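Local coordinates for transcriptional regulator ComR (Streptococcus vestibularis F0396, PDB 6HU8), which probably binds DNA through a Cro/C1-type helix-turn-helix domain and regulates competence as a peptide-pheromone-responsive transcription factor of the RNPP family, at residues Glu23-Asp28 against Ala56-Lys61. Residues are numbered along the deposited sequence; the frame is centred on the assembly and turned at random.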
loop_
_atom_site.group_PDB
_atom_site.type_symbol
_atom_site.label_atom_id
_atom_site.label_comp_id
_atom_site.label_asym_id
_atom_site.label_seq_id
_atom_site.Cartn_x
_atom_site.Cartn_y
_atom_site.Cartn_z
ATOM N N GLU A 23 -15.099 6.331 -23.127
ATOM C CA GLU A 23 -15.922 5.501 -22.246
ATOM C C GLU A 23 -16.071 4.094 -22.834
ATOM O O GLU A 23 -16.066 3.111 -22.090
ATOM C CB GLU A 23 -17.316 6.127 -22.002
ATOM C CG GLU A 23 -17.326 7.256 -20.969
ATOM C CD GLU A 23 -16.709 8.549 -21.483
ATOM O OE1 GLU A 23 -16.604 8.699 -22.719
ATOM O OE2 GLU A 23 -16.330 9.421 -20.651
ATOM N N VAL A 24 -16.212 4.000 -24.156
ATOM C CA VAL A 24 -16.321 2.685 -24.807
ATOM C C VAL A 24 -15.028 1.884 -24.617
ATOM O O VAL A 24 -15.057 0.712 -24.233
ATOM C CB VAL A 24 -16.638 2.811 -26.303
ATOM C CG1 VAL A 24 -16.428 1.469 -27.031
ATOM C CG2 VAL A 24 -18.083 3.310 -26.505
ATOM N N LEU A 25 -13.891 2.519 -24.863
ATOM C CA LEU A 25 -12.615 1.811 -24.688
ATOM C C LEU A 25 -12.490 1.312 -23.237
ATOM O O LEU A 25 -12.133 0.147 -22.990
ATOM C CB LEU A 25 -11.436 2.715 -25.075
ATOM C CG LEU A 25 -10.099 1.969 -25.292
ATOM C CD1 LEU A 25 -9.236 2.686 -26.331
ATOM C CD2 LEU A 25 -9.335 1.806 -24.000
ATOM N N CYS A 26 -12.834 2.163 -22.269
ATOM C CA CYS A 26 -12.565 1.832 -20.877
ATOM C C CYS A 26 -13.564 0.858 -20.248
ATOM O O CYS A 26 -13.317 0.345 -19.147
ATOM C CB CYS A 26 -12.497 3.106 -20.035
ATOM S SG CYS A 26 -11.050 4.134 -20.435
ATOM N N LEU A 27 -14.666 0.588 -20.944
ATOM C CA LEU A 27 -15.710 -0.328 -20.446
ATOM C C LEU A 27 -16.073 -0.007 -19.003
ATOM O O LEU A 27 -16.411 1.140 -18.711
ATOM C CB LEU A 27 -15.270 -1.792 -20.591
ATOM C CG LEU A 27 -15.032 -2.188 -22.064
ATOM C CD1 LEU A 27 -14.451 -3.608 -22.181
ATOM C CD2 LEU A 27 -16.293 -2.059 -22.908
ATOM N N ASP A 28 -15.983 -0.988 -18.096
ATOM C CA ASP A 28 -16.441 -0.779 -16.721
ATOM C C ASP A 28 -15.395 -0.111 -15.834
ATOM O O ASP A 28 -15.603 0.006 -14.637
ATOM C CB ASP A 28 -16.869 -2.101 -16.067
ATOM C CG ASP A 28 -15.712 -3.116 -15.946
ATOM O OD1 ASP A 28 -14.532 -2.778 -16.221
ATOM O OD2 ASP A 28 -15.994 -4.271 -15.571
ATOM N N ALA A 56 -4.393 -2.273 -25.879
ATOM C CA ALA A 56 -4.117 -2.959 -27.135
ATOM C C ALA A 56 -5.185 -4.015 -27.411
ATOM O O ALA A 56 -5.619 -4.170 -28.549
ATOM C CB ALA A 56 -2.716 -3.578 -27.121
ATOM N N LYS A 57 -5.622 -4.733 -26.380
ATOM C CA LYS A 57 -6.699 -5.698 -26.580
ATOM C C LYS A 57 -7.985 -5.007 -27.075
ATOM O O LYS A 57 -8.652 -5.506 -27.970
ATOM C CB LYS A 57 -6.982 -6.478 -25.297
ATOM C CG LYS A 57 -7.908 -7.665 -25.511
ATOM C CD LYS A 57 -8.378 -8.270 -24.209
ATOM C CE LYS A 57 -9.315 -9.450 -24.460
ATOM N NZ LYS A 57 -9.290 -10.432 -23.329
ATOM N N ARG A 58 -8.315 -3.851 -26.506
ATOM C CA ARG A 58 -9.558 -3.154 -26.871
ATOM C C ARG A 58 -9.501 -2.634 -28.307
ATOM O O ARG A 58 -10.526 -2.539 -28.983
ATOM C CB ARG A 58 -9.824 -2.000 -25.904
ATOM C CG ARG A 58 -10.102 -2.410 -24.460
ATOM C CD ARG A 58 -11.478 -3.054 -24.250
ATOM N NE ARG A 58 -12.575 -2.166 -24.654
ATOM C CZ ARG A 58 -13.529 -2.500 -25.521
ATOM N NH1 ARG A 58 -13.542 -3.708 -26.065
ATOM N NH2 ARG A 58 -14.483 -1.622 -25.837
ATOM N N LEU A 59 -8.299 -2.298 -28.776
ATOM C CA LEU A 59 -8.120 -1.775 -30.138
ATOM C C LEU A 59 -7.774 -2.846 -31.172
ATOM O O LEU A 59 -7.608 -2.532 -32.342
ATOM C CB LEU A 59 -7.034 -0.699 -30.157
ATOM C CG LEU A 59 -7.348 0.569 -29.358
ATOM C CD1 LEU A 59 -6.139 1.496 -29.325
ATOM C CD2 LEU A 59 -8.633 1.296 -29.863
ATOM N N GLY A 60 -7.660 -4.099 -30.736
ATOM C CA GLY A 60 -7.395 -5.204 -31.641
ATOM C C GLY A 60 -5.985 -5.156 -32.215
ATOM O O GLY A 60 -5.744 -5.631 -33.320
ATOM N N LYS A 61 -5.068 -4.560 -31.457
ATOM C CA LYS A 61 -3.669 -4.398 -31.865
ATOM C C LYS A 61 -2.737 -5.212 -30.979
ATOM O O LYS A 61 -3.132 -5.675 -29.900
ATOM C CB LYS A 61 -3.272 -2.922 -31.808
ATOM C CG LYS A 61 -4.102 -2.045 -32.714
ATOM C CD LYS A 61 -3.809 -2.382 -34.171
ATOM C CE LYS A 61 -4.396 -1.374 -35.120
ATOM N NZ LYS A 61 -4.032 -1.736 -36.512
#
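Arg58 reaches from the last turn of helix 49-59 to the C-terminal end of helix 22-26 and grips two consecutive carbonyls there. Arg58 NE donates to Leu25 O (2.9 Å) and Arg58 NH2 to Val24 O (2.9 Å), both bonds fairly straight. Both oxygens lie near the guanidinium plane, at its edge, although NH2 stands well above the carbonyl plane of Val24. Leu27 CD1 lies over one guanidinium face, offset toward its rim, 3.4 Å from Arg58 NE, while Leu27 CD2 approaches Arg58 NH2 at 3.5 Å. Bends at chi2 (-73°) and chi3 (-59°) curl the arginine chain, turning its NE/NH2 edge to the helix end. Beside these bonds, Leu25 CD1 meets Leu59 CD2 at 3.8 Å, the two side chains crossing at about a right angle; Met20 touches both leucines. Tyr54 OH also hydrogen-bonds Leu25 O, which thus has two side-chain partners. Helix 22-26 ends as Leu27 adopts positive phi, and a Schellman motif at Gly60 closes the arginine's own helix. Within the helix-turn-helix domain, the cationic group therefore sits at a helix C-terminus, bonded to two of its last carbonyls, where its charge probably interacts favourably with the helix dipole, and its two bonds fix the guanidinium's rotation.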